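Side-chain contacts in 457aa long hypothetical protein (Pyrococcus horikoshii, PDB 2CSU), which is of unknown function but joins a Rossmann-like CoA-binding domain to two further domains related to those of succinyl-CoA ligases: residues E195-A198 against D199-E202; A273-I276 against D277-L280; A310-L313 against D314-G317; F410-G413 against Y414-K418; Y431-P434 against E435-A438. One frame throughout, in Å; residues are numbered along the deposited sequence.

Contact 1: residues E195-A198 against D199-E202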
loop_
_atom_site.group_PDB
_atom_site.type_symbol
_atom_site.label_atom_id
_atom_site.label_comp_id
_atom_site.label_asym_id
_atom_site.label_seq_id
_atom_site.Cartn_x
_atom_site.Cartn_y
_atom_site.Cartn_z
ATOM N N GLU A 195 6.770 23.621 -18.325
ATOM C CA GLU A 195 6.880 25.072 -18.413
ATOM C C GLU A 195 5.563 25.695 -17.963
ATOM O O GLU A 195 5.543 26.638 -17.180
ATOM C CB GLU A 195 7.214 25.520 -19.845
ATOM C CG GLU A 195 8.691 25.338 -20.229
ATOM C CD GLU A 195 8.991 25.714 -21.680
ATOM O OE1 GLU A 195 8.268 25.247 -22.589
ATOM O OE2 GLU A 195 9.958 26.473 -21.907
ATOM N N TYR A 196 4.451 25.166 -18.452
ATOM C CA TYR A 196 3.155 25.708 -18.065
ATOM C C TYR A 196 2.851 25.519 -16.564
ATOM O O TYR A 196 2.418 26.455 -15.886
ATOM C CB TYR A 196 2.067 25.052 -18.903
ATOM C CG TYR A 196 0.686 25.153 -18.309
ATOM C CD1 TYR A 196 -0.043 26.345 -18.371
ATOM C CD2 TYR A 196 0.101 24.050 -17.688
ATOM C CE1 TYR A 196 -1.323 26.430 -17.833
ATOM C CE2 TYR A 196 -1.176 24.127 -17.144
ATOM C CZ TYR A 196 -1.880 25.317 -17.220
ATOM O OH TYR A 196 -3.136 25.394 -16.670
ATOM N N LEU A 197 3.082 24.307 -16.061
ATOM C CA LEU A 197 2.818 23.973 -14.667
ATOM C C LEU A 197 3.706 24.717 -13.685
ATOM O O LEU A 197 3.377 24.841 -12.506
ATOM C CB LEU A 197 2.969 22.459 -14.464
ATOM C CG LEU A 197 1.899 21.569 -15.101
ATOM C CD1 LEU A 197 2.337 20.114 -15.064
ATOM C CD2 LEU A 197 0.581 21.747 -14.346
ATOM N N ALA A 198 4.840 25.211 -14.165
ATOM C CA ALA A 198 5.750 25.943 -13.303
ATOM C C ALA A 198 5.092 27.178 -12.680
ATOM O O ALA A 198 5.483 27.595 -11.590
ATOM C CB ALA A 198 6.993 26.367 -14.091
ATOM N N ASP A 199 4.090 27.747 -13.349
ATOM C CA ASP A 199 3.453 28.962 -12.840
ATOM C C ASP A 199 2.037 28.907 -12.276
ATOM O O ASP A 199 1.569 29.888 -11.690
ATOM C CB ASP A 199 3.513 30.059 -13.911
ATOM C CG ASP A 199 4.930 30.495 -14.200
ATOM O OD1 ASP A 199 5.705 30.645 -13.230
ATOM O OD2 ASP A 199 5.268 30.679 -15.388
ATOM N N THR A 200 1.339 27.795 -12.440
ATOM C CA THR A 200 -0.001 27.729 -11.879
ATOM C C THR A 200 0.140 27.774 -10.356
ATOM O O THR A 200 1.243 27.673 -9.825
ATOM C CB THR A 200 -0.717 26.421 -12.272
ATOM O OG1 THR A 200 0.191 25.324 -12.130
ATOM C CG2 THR A 200 -1.220 26.492 -13.705
ATOM N N GLU A 201 -0.973 27.938 -9.654
ATOM C CA GLU A 201 -0.855 27.977 -8.201
ATOM C C GLU A 201 -1.372 26.688 -7.553
ATOM O O GLU A 201 -0.997 26.314 -6.451
ATOM C CB GLU A 201 -1.665 29.171 -7.690
ATOM C CG GLU A 201 -0.879 30.482 -7.755
ATOM C CD GLU A 201 -1.566 31.524 -6.901
ATOM O OE1 GLU A 201 -2.157 31.160 -5.895
ATOM O OE2 GLU A 201 -1.510 32.699 -7.259
ATOM N N GLU A 202 -2.300 26.026 -8.268
ATOM C CA GLU A 202 -2.908 24.822 -7.716
ATOM C C GLU A 202 -1.939 23.638 -7.731
ATOM O O GLU A 202 -2.006 22.729 -6.914
ATOM C CB GLU A 202 -4.150 24.492 -8.545
ATOM C CG GLU A 202 -5.325 25.419 -8.228
ATOM C CD GLU A 202 -5.297 26.604 -9.167
ATOM O OE1 GLU A 202 -4.223 27.140 -9.401
ATOM O OE2 GLU A 202 -6.358 26.983 -9.659
#

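Contact 2: residues A273-I276 against D277-L280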
loop_
_atom_site.group_PDB
_atom_site.type_symbol
_atom_site.label_atom_id
_atom_site.label_comp_id
_atom_site.label_asym_id
_atom_site.label_seq_id
_atom_site.Cartn_x
_atom_site.Cartn_y
_atom_site.Cartn_z
ATOM N N ALA A 273 12.021 8.668 -8.055
ATOM C CA ALA A 273 11.270 7.695 -7.285
ATOM C C ALA A 273 11.513 6.370 -7.993
ATOM O O ALA A 273 11.687 6.346 -9.214
ATOM C CB ALA A 273 9.766 8.048 -7.295
ATOM N N ASN A 274 11.538 5.274 -7.247
ATOM C CA ASN A 274 11.758 3.977 -7.868
ATOM C C ASN A 274 10.497 3.135 -7.868
ATOM O O ASN A 274 10.493 2.043 -8.427
ATOM C CB ASN A 274 12.885 3.233 -7.169
ATOM C CG ASN A 274 14.091 4.114 -6.941
ATOM O OD1 ASN A 274 14.703 4.615 -7.895
ATOM N ND2 ASN A 274 14.436 4.327 -5.673
ATOM N N THR A 275 9.440 3.634 -7.221
ATOM C CA THR A 275 8.153 2.939 -7.207
ATOM C C THR A 275 7.013 3.951 -7.309
ATOM O O THR A 275 7.207 5.160 -7.130
ATOM C CB THR A 275 7.902 2.112 -5.919
ATOM O OG1 THR A 275 7.619 2.998 -4.833
ATOM C CG2 THR A 275 9.108 1.227 -5.577
ATOM N N ILE A 276 5.824 3.442 -7.603
ATOM C CA ILE A 276 4.636 4.262 -7.707
ATOM C C ILE A 276 4.462 4.986 -6.378
ATOM O O ILE A 276 4.428 6.220 -6.329
ATOM C CB ILE A 276 3.406 3.363 -8.010
ATOM C CG1 ILE A 276 3.520 2.823 -9.437
ATOM C CG2 ILE A 276 2.098 4.151 -7.860
ATOM C CD1 ILE A 276 2.599 1.612 -9.722
ATOM N N ASP A 277 4.401 4.210 -5.298
ATOM C CA ASP A 277 4.222 4.758 -3.966
ATOM C C ASP A 277 5.227 5.827 -3.576
ATOM O O ASP A 277 4.859 6.804 -2.927
ATOM C CB ASP A 277 4.189 3.630 -2.925
ATOM C CG ASP A 277 2.768 3.132 -2.670
ATOM O OD1 ASP A 277 1.957 3.936 -2.179
ATOM O OD2 ASP A 277 2.452 1.960 -2.961
ATOM N N GLU A 278 6.483 5.667 -3.982
ATOM C CA GLU A 278 7.487 6.670 -3.665
ATOM C C GLU A 278 7.184 7.947 -4.422
ATOM O O GLU A 278 7.269 9.037 -3.863
ATOM C CB GLU A 278 8.895 6.190 -4.044
ATOM C CG GLU A 278 9.395 4.991 -3.249
ATOM C CD GLU A 278 10.863 4.673 -3.543
ATOM O OE1 GLU A 278 11.484 5.379 -4.377
ATOM O OE2 GLU A 278 11.392 3.715 -2.937
HETATM N N MSE A 279 6.861 7.804 -5.705
HETATM C CA MSE A 279 6.543 8.945 -6.565
HETATM C C MSE A 279 5.405 9.759 -5.933
HETATM O O MSE A 279 5.495 10.977 -5.803
HETATM C CB MSE A 279 6.114 8.454 -7.974
HETATM C CG MSE A 279 5.773 9.578 -9.001
HETATM SE SE MSE A 279 4.916 9.063 -10.543
HETATM C CE MSE A 279 3.343 8.522 -9.839
ATOM N N LEU A 280 4.338 9.069 -5.554
ATOM C CA LEU A 280 3.179 9.706 -4.945
ATOM C C LEU A 280 3.476 10.252 -3.561
ATOM O O LEU A 280 3.042 11.350 -3.220
ATOM C CB LEU A 280 2.031 8.708 -4.836
ATOM C CG LEU A 280 1.441 8.179 -6.147
ATOM C CD1 LEU A 280 0.538 7.005 -5.850
ATOM C CD2 LEU A 280 0.681 9.286 -6.858
#

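Contact 3: residues A310-L313 against D314-G317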
loop_
_atom_site.group_PDB
_atom_site.type_symbol
_atom_site.label_atom_id
_atom_site.label_comp_id
_atom_site.label_asym_id
_atom_site.label_seq_id
_atom_site.Cartn_x
_atom_site.Cartn_y
_atom_site.Cartn_z
ATOM N N ALA A 310 12.628 5.291 11.725
ATOM C CA ALA A 310 13.975 5.846 11.886
ATOM C C ALA A 310 14.904 5.188 10.858
ATOM O O ALA A 310 15.634 5.870 10.168
ATOM C CB ALA A 310 14.488 5.613 13.305
ATOM N N ASP A 311 14.862 3.867 10.748
ATOM C CA ASP A 311 15.688 3.161 9.771
ATOM C C ASP A 311 15.505 3.766 8.382
ATOM O O ASP A 311 16.472 4.167 7.740
ATOM C CB ASP A 311 15.315 1.671 9.704
ATOM C CG ASP A 311 16.044 0.820 10.748
ATOM O OD1 ASP A 311 17.017 1.314 11.372
ATOM O OD2 ASP A 311 15.649 -0.358 10.934
ATOM N N GLU A 312 14.253 3.825 7.931
ATOM C CA GLU A 312 13.905 4.348 6.616
ATOM C C GLU A 312 14.434 5.740 6.341
ATOM O O GLU A 312 14.831 6.045 5.215
ATOM C CB GLU A 312 12.388 4.340 6.427
ATOM C CG GLU A 312 11.782 2.952 6.281
ATOM C CD GLU A 312 12.329 2.195 5.072
ATOM O OE1 GLU A 312 12.769 2.839 4.096
ATOM O OE2 GLU A 312 12.297 0.949 5.101
ATOM N N LEU A 313 14.419 6.589 7.360
ATOM C CA LEU A 313 14.913 7.951 7.213
ATOM C C LEU A 313 16.426 7.913 7.092
ATOM O O LEU A 313 17.030 8.660 6.308
ATOM C CB LEU A 313 14.560 8.784 8.444
ATOM C CG LEU A 313 13.096 9.059 8.788
ATOM C CD1 LEU A 313 12.994 9.556 10.224
ATOM C CD2 LEU A 313 12.541 10.101 7.832
ATOM N N ASP A 314 17.034 7.037 7.884
ATOM C CA ASP A 314 18.489 6.967 7.931
ATOM C C ASP A 314 19.077 6.640 6.557
ATOM O O ASP A 314 19.906 7.356 6.012
ATOM C CB ASP A 314 18.883 5.884 8.936
ATOM C CG ASP A 314 20.368 5.999 9.246
ATOM O OD1 ASP A 314 21.165 5.623 8.385
ATOM O OD2 ASP A 314 20.712 6.456 10.333
ATOM N N LYS A 315 18.643 5.487 6.015
ATOM C CA LYS A 315 19.125 5.083 4.701
ATOM C C LYS A 315 18.768 6.117 3.630
ATOM O O LYS A 315 19.209 6.059 2.490
ATOM C CB LYS A 315 18.496 3.733 4.355
ATOM C CG LYS A 315 17.091 3.881 3.768
ATOM C CD LYS A 315 16.181 2.711 4.143
ATOM C CE LYS A 315 15.951 1.747 2.974
ATOM N NZ LYS A 315 14.970 0.734 3.357
ATOM N N ARG A 316 17.902 7.070 4.026
ATOM C CA ARG A 316 17.503 8.114 3.090
ATOM C C ARG A 316 18.365 9.370 3.244
ATOM O O ARG A 316 18.264 10.322 2.480
ATOM C CB ARG A 316 16.036 8.455 3.356
ATOM C CG ARG A 316 15.079 7.588 2.539
ATOM C CD ARG A 316 14.915 8.103 1.106
ATOM N NE ARG A 316 13.779 7.450 0.449
ATOM C CZ ARG A 316 13.611 7.685 -0.866
ATOM N NH1 ARG A 316 14.452 8.470 -1.514
ATOM N NH2 ARG A 316 12.589 7.116 -1.512
ATOM N N GLY A 317 19.213 9.268 4.259
ATOM C CA GLY A 317 20.149 10.341 4.530
ATOM C C GLY A 317 19.670 11.374 5.529
ATOM O O GLY A 317 20.390 12.315 5.839
#

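Contact 4: residues F410-G413 against Y414-K418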
loop_
_atom_site.group_PDB
_atom_site.type_symbol
_atom_site.label_atom_id
_atom_site.label_comp_id
_atom_site.label_asym_id
_atom_site.label_seq_id
_atom_site.Cartn_x
_atom_site.Cartn_y
_atom_site.Cartn_z
ATOM N N PHE A 410 -0.060 7.316 10.167
ATOM C CA PHE A 410 -1.074 6.754 11.051
ATOM C C PHE A 410 -1.441 5.319 10.670
ATOM O O PHE A 410 -1.541 4.955 9.505
ATOM C CB PHE A 410 -2.313 7.645 10.973
ATOM C CG PHE A 410 -2.251 8.700 12.037
ATOM C CD1 PHE A 410 -1.121 9.498 12.150
ATOM C CD2 PHE A 410 -3.330 8.884 12.888
ATOM C CE1 PHE A 410 -1.072 10.489 13.118
ATOM C CE2 PHE A 410 -3.274 9.883 13.857
ATOM C CZ PHE A 410 -2.148 10.689 13.975
HETATM N N MSE A 411 -1.614 4.481 11.711
HETATM C CA MSE A 411 -1.983 3.092 11.466
HETATM C C MSE A 411 -3.156 2.661 12.349
HETATM O O MSE A 411 -3.207 2.925 13.543
HETATM C CB MSE A 411 -0.765 2.217 11.765
HETATM C CG MSE A 411 0.353 2.396 10.736
HETATM SE SE MSE A 411 1.820 1.442 11.150
HETATM C CE MSE A 411 1.092 -0.199 11.022
ATOM N N ALA A 412 -4.146 2.006 11.716
ATOM C CA ALA A 412 -4.045 1.744 10.286
ATOM C C ALA A 412 -5.333 1.121 9.744
ATOM O O ALA A 412 -6.323 0.954 10.444
ATOM C CB ALA A 412 -2.871 0.789 10.061
ATOM N N GLY A 413 -5.310 0.810 8.435
ATOM C CA GLY A 413 -6.487 0.206 7.821
ATOM C C GLY A 413 -7.741 1.044 8.074
ATOM O O GLY A 413 -7.750 2.262 7.950
ATOM N N TYR A 414 -8.841 0.344 8.404
ATOM C CA TYR A 414 -10.086 1.051 8.669
ATOM C C TYR A 414 -9.956 1.976 9.881
ATOM O O TYR A 414 -10.431 3.104 9.884
ATOM C CB TYR A 414 -11.179 0.011 8.919
ATOM C CG TYR A 414 -11.434 -0.762 7.674
ATOM C CD1 TYR A 414 -11.604 -0.094 6.465
ATOM C CD2 TYR A 414 -11.522 -2.153 7.713
ATOM C CE1 TYR A 414 -11.854 -0.809 5.303
ATOM C CE2 TYR A 414 -11.781 -2.868 6.553
ATOM C CZ TYR A 414 -11.953 -2.201 5.355
ATOM O OH TYR A 414 -12.210 -2.907 4.195
ATOM N N VAL A 415 -9.381 1.455 10.958
ATOM C CA VAL A 415 -9.278 2.155 12.239
ATOM C C VAL A 415 -8.682 3.561 12.132
ATOM O O VAL A 415 -9.029 4.458 12.907
ATOM C CB VAL A 415 -8.403 1.342 13.218
ATOM C CG1 VAL A 415 -8.355 2.017 14.580
ATOM C CG2 VAL A 415 -8.911 -0.079 13.325
ATOM N N SER A 416 -7.780 3.755 11.175
ATOM C CA SER A 416 -7.113 5.044 11.012
ATOM C C SER A 416 -7.665 5.978 9.929
ATOM O O SER A 416 -7.188 7.093 9.766
ATOM C CB SER A 416 -5.621 4.795 10.762
ATOM O OG SER A 416 -5.410 4.186 9.499
ATOM N N GLU A 417 -8.681 5.530 9.203
ATOM C CA GLU A 417 -9.247 6.320 8.120
ATOM C C GLU A 417 -9.727 7.720 8.473
ATOM O O GLU A 417 -9.406 8.678 7.763
ATOM C CB GLU A 417 -10.373 5.535 7.434
ATOM C CG GLU A 417 -9.858 4.416 6.527
ATOM C CD GLU A 417 -10.306 4.568 5.079
ATOM O OE1 GLU A 417 -10.303 5.720 4.570
ATOM O OE2 GLU A 417 -10.665 3.541 4.456
ATOM N N LYS A 418 -10.483 7.850 9.559
ATOM C CA LYS A 418 -10.993 9.157 9.952
ATOM C C LYS A 418 -9.874 10.103 10.367
ATOM O O LYS A 418 -9.920 11.290 10.068
ATOM C CB LYS A 418 -12.008 9.012 11.092
ATOM C CG LYS A 418 -13.240 8.197 10.717
ATOM C CD LYS A 418 -14.133 7.923 11.926
ATOM C CE LYS A 418 -15.261 6.961 11.561
ATOM N NZ LYS A 418 -15.824 6.257 12.749
#

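Contact 5: residues Y431-P434 against E435-A438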
loop_
_atom_site.group_PDB
_atom_site.type_symbol
_atom_site.label_atom_id
_atom_site.label_comp_id
_atom_site.label_asym_id
_atom_site.label_seq_id
_atom_site.Cartn_x
_atom_site.Cartn_y
_atom_site.Cartn_z
ATOM N N TYR A 431 0.713 9.202 5.883
ATOM C CA TYR A 431 1.125 7.942 5.294
ATOM C C TYR A 431 0.784 6.762 6.167
ATOM O O TYR A 431 0.484 6.923 7.338
ATOM C CB TYR A 431 2.629 7.999 5.001
ATOM C CG TYR A 431 2.986 9.191 4.138
ATOM C CD1 TYR A 431 3.129 10.470 4.693
ATOM C CD2 TYR A 431 3.121 9.054 2.760
ATOM C CE1 TYR A 431 3.401 11.580 3.886
ATOM C CE2 TYR A 431 3.384 10.151 1.951
ATOM C CZ TYR A 431 3.525 11.408 2.511
ATOM O OH TYR A 431 3.795 12.483 1.692
ATOM N N GLU A 432 0.844 5.570 5.590
ATOM C CA GLU A 432 0.516 4.356 6.317
ATOM C C GLU A 432 1.730 3.436 6.380
ATOM O O GLU A 432 1.675 2.372 6.995
ATOM C CB GLU A 432 -0.680 3.651 5.630
ATOM C CG GLU A 432 -1.094 2.310 6.234
ATOM C CD GLU A 432 -2.578 1.978 6.019
ATOM O OE1 GLU A 432 -2.949 0.781 6.103
ATOM O OE2 GLU A 432 -3.378 2.915 5.783
ATOM N N ARG A 433 2.825 3.868 5.764
ATOM C CA ARG A 433 4.062 3.083 5.722
ATOM C C ARG A 433 5.297 3.847 6.191
ATOM O O ARG A 433 5.470 5.014 5.878
ATOM C CB ARG A 433 4.358 2.610 4.298
ATOM C CG ARG A 433 3.256 1.826 3.612
ATOM C CD ARG A 433 3.758 1.311 2.278
ATOM N NE ARG A 433 2.775 0.465 1.624
ATOM C CZ ARG A 433 1.801 0.912 0.838
ATOM N NH1 ARG A 433 1.687 2.216 0.602
ATOM N NH2 ARG A 433 0.939 0.054 0.292
ATOM N N PRO A 434 6.179 3.184 6.941
ATOM C CA PRO A 434 7.386 3.871 7.398
ATOM C C PRO A 434 8.200 4.355 6.196
ATOM O O PRO A 434 8.727 5.463 6.207
ATOM C CB PRO A 434 8.108 2.791 8.196
ATOM C CG PRO A 434 6.975 2.051 8.816
ATOM C CD PRO A 434 6.011 1.903 7.650
ATOM N N GLU A 435 8.280 3.532 5.149
ATOM C CA GLU A 435 9.049 3.921 3.965
ATOM C C GLU A 435 8.432 5.094 3.214
ATOM O O GLU A 435 9.144 5.916 2.639
ATOM C CB GLU A 435 9.229 2.733 3.008
ATOM C CG GLU A 435 7.947 2.025 2.600
ATOM C CD GLU A 435 7.523 0.984 3.603
ATOM O OE1 GLU A 435 7.709 1.223 4.826
ATOM O OE2 GLU A 435 6.993 -0.071 3.171
ATOM N N ASP A 436 7.109 5.177 3.232
ATOM C CA ASP A 436 6.405 6.256 2.541
ATOM C C ASP A 436 6.634 7.617 3.193
ATOM O O ASP A 436 6.923 8.601 2.509
ATOM C CB ASP A 436 4.904 5.946 2.495
ATOM C CG ASP A 436 4.554 4.875 1.460
ATOM O OD1 ASP A 436 3.350 4.596 1.270
ATOM O OD2 ASP A 436 5.476 4.318 0.835
ATOM N N VAL A 437 6.507 7.688 4.516
ATOM C CA VAL A 437 6.716 8.956 5.202
ATOM C C VAL A 437 8.202 9.342 5.065
ATOM O O VAL A 437 8.532 10.515 4.927
ATOM C CB VAL A 437 6.256 8.868 6.711
ATOM C CG1 VAL A 437 7.072 7.840 7.471
ATOM C CG2 VAL A 437 6.336 10.249 7.383
ATOM N N ALA A 438 9.093 8.351 5.068
ATOM C CA ALA A 438 10.529 8.622 4.914
ATOM C C ALA A 438 10.802 9.200 3.532
ATOM O O ALA A 438 11.596 10.124 3.384
ATOM C CB ALA A 438 11.364 7.323 5.116
HETATM O O HOH W 1 1.370 5.712 2.708
#

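Contact 1: residues E195-A198 against D199-E202
Tyr196 and Thr200 meet across the last turn of helix 190-197, in a local contact at the carboxyl-terminal end of the helix, where the chain heads for strand 205-210. Their side chains cross at about a right angle. The methyl of Thr200 does the touching: CG2 lies 3.7 Å from Tyr196 OH and 3.8 Å from Tyr196 CZ, so the phenol end of the ring, and not its root, receives it. Tyr196 reaches this far because CG stands anti to the backbone N (chi1 160°), which swings the ring along the outgoing chain. The phenol is held from elsewhere too, by a hydrogen bond from its OH to Asp3 OD1 and by Phe6, whose ring lies nearly parallel to its own.

The other branch of Thr200 points to the helix end, with OG1 3.2 Å from Leu197 O; the hydroxyl has its hydrogen-bond partner in Asp203 OD2. A weak backbone bond from Asp199 N to Tyr196 O, 3.3 Å long though fairly straight at 163°, spans three residues. Beyond it Thr200 takes an extended backbone (psi 170°) and the spiral is over. Lys230 NZ bonds to the carbonyl oxygens of both Leu197 and Thr200, and Lys229 forms a salt bridge with Asp199 OD1; positive charge here is consistent with the partial negative charge of a helix carboxyl end. Leu197, by contrast, turns inward onto Ala153 and Ile155 of strand 152-156. This is the helix exit of a beta-alpha-beta crossover, running from strand 175-181 to strand 205-210 past the intervening strand 152-156.

Contact 2: residues A273-I276 against D277-L280
With chi1 at 73°, Thr275 places OG1 between its own backbone N and carbonyl carbon, facing Glu278, whose CG stands beside its backbone N and whose chain runs on extended toward Asn274. The result is an N-cap on helix 276-283: Glu278 N donates to Thr275 OG1 over 3.0 Å, and the two side chains cross at about a right angle, with Glu278 CG only 3.1 Å from that same oxygen. Glu278 answers in kind. Its OE1 accepts from Asn274 N at 2.9 Å, with an almost straight N-H approach of 170° that comes from above the carboxylate plane. A classical capping box would return this bond to the cap residue itself; here the carboxylate reaches one residue further back, tying down the turn that leads in from strand 271-273.

Asp277 turns away from the cap: it is buried, and its OD2 pairs with Arg433 NH1 of the second subunit, while its OD1 meets Lys168 of the same chain. Glu278 OE1 has a long, weak ion pair with Arg316.

Regular helical bonding starts at once, with Met279 N bonded to Thr275 O at 3.0 Å. On the buried side Ile276 and Leu280 run alongside each other, with Ile276 CG2 3.8 Å from Leu280 CD1. Packing is close at Ala273 too: its CB lies 3.4 Å from CA of the selenomethionine Met279, tight for two carbons.

Contact 3: residues A310-L313 against D314-G317
Glu312 and Lys315 extend next to each other in one direction at the carboxyl-terminal end of helix 303-314. Each chain has to fold to achieve this. Glu312 bends at chi2 (-61°), and Lys315 bends twice before running out to the amine. Lys315 NZ faces both carboxylate oxygens, 3.1 Å from Glu312 OE1 and 3.2 Å from Glu312 OE2, a salt bridge built from two weak hydrogen bonds instead of one strong one. Contact begins before the charged ends, since Lys315 CD lies 3.4 Å from Glu312 OE1; the acid is flanked by methylene as well as by amine. Its other neighbours are Glu435 and Ala438 of helix 434-450, and Asn274 of the second subunit.

Arg316 uses its root differently. CG comes 3.1 Å from Glu312 O, after which the chain turns away from the helix toward helix 434-450, where NH2 makes a weak hydrogen bond with Ser439 OG. Asp311 points outward, and its OD2 accepts a weak hydrogen bond from Gly238 N of the second subunit.

Behind these side chains the backbone is still helical: Asp314 N bonds to Ala310 O at 2.9 Å, and Lys315 N to Asp311 O at 3.1 Å. The spiral then closes in a type I turn from Asp314 to Gly317, with Gly317 N bonded to Asp314 O. At Gly317, just past the helix, phi becomes positive (93°), which suits a residue without a side chain. With bonds back into the last turn, this makes a Schellman motif, ending the helix that leads from strand 295-300 to strand 319-320.

Contact 4: residues F410-G413 against Y414-K418
Ser416 N donates to Ala412 O over 3.2 Å, and this bond closes the tight bend between strand 406-411 and helix 417-424. It is not an ideal one: the N-H angle is 142°, and the donor stands well above the carbonyl plane, 61° out of it. The Ser416 side chain points back into the bend. A chi1 of 68° folds OG back over the serine's own backbone, and the hydroxyl is pressed against the Ala412 backbone, 2.9 Å from Ala412 CA, while Ser416 CB sits 3.3 Å from Ala412 N.

Two unusual backbone features accompany so close a return and probably allow it: a cis peptide bond between Met411 and Ala412, and a positive phi at Gly413. Val415 adds its CB to the same carbonyl, 3.5 Å from Ala412 O, and Glu417 lays its CG 3.3 Å from Gly413 O. A type I turn from Tyr414 to Glu417, with Glu417 N bonded to Tyr414 O at 3.1 Å, carries the chain into the helix.

The outer side of the bend belongs to the dimer. Glu417 OE2 forms a salt bridge with Lys171 of the second subunit, on which Tyr414 also packs, and Val415 rests on Tyr167 of that subunit. The bend of this beta-alpha-beta unit is therefore held mainly by backbone geometry and a small, close-fitting serine, and its charged chemistry is directed across the subunit interface.

Contact 5: residues Y431-P434 against E435-A438
Arg433 and Asp436 form the salt bridge of this helix start, with Arg433 NH1 3.0 Å from Asp436 OD1 and an N-H angle of 158°. The oxygen lies in the guanidinium plane, at its edge, and is approached on its syn side; the two flat groups are nevertheless turned 62° from each other. An extended chain from CG to NE takes the arginine past the aspartate, so that CD also lies close, 3.5 Å from Asp436 OD1. A water donates to the same oxygen at 2.7 Å and accepts from Glu432 N, so two donors grip OD1 and the loop before the helix is linked to its first turn.

Tyr431 supplies the apolar half. Val437 CA sits over one face of its ring, 4.2 Å from the centroid, in a CH-pi contact, and Asp436 O lies over the same face, likewise set off from the centre. Glu435, folded back with chi1 at 53°, sets its CD 3.6 Å from Arg433 CB.

The backbone positions these groups. Arg433 is the N-cap residue, and its carbonyl oxygen accepts from Val437 N at 3.2 Å; Ala438 N bonds to Pro434 O, the next i to i+4 bond. Further out, Arg433 NE is taken by Asp277 of the second subunit, and Tyr431 OH bonds to Ser281 O while Arg284 makes a cation-pi contact with the ring. The start of helix 434-450 thus lies with Pro434 on helix 303-314, Asp436 on helix 276-283, and Val437 on strand 406-411.

In the fold
Contact 1 stands apart, its nearest atoms about 12 Å or more from every other contact and no second subunit touching it. Contacts 2, 4 and 5 are largely buried where helices begin, whereas contacts 1 and 3 are partly exposed helix ends, rich in charged side chains. Contact 5 is the meeting point: its centre lies about 11 Å from those of contacts 2 and 3 and about 13 Å from that of contact 4, and Phe410 probably bonds to Tyr431 between neighbouring strands. A threonine cap shapes contact 2 and an Arg-Asp salt bridge contact 5, while backbone turns dominate contact 4. Contacts 2 to 5 all reach the second subunit.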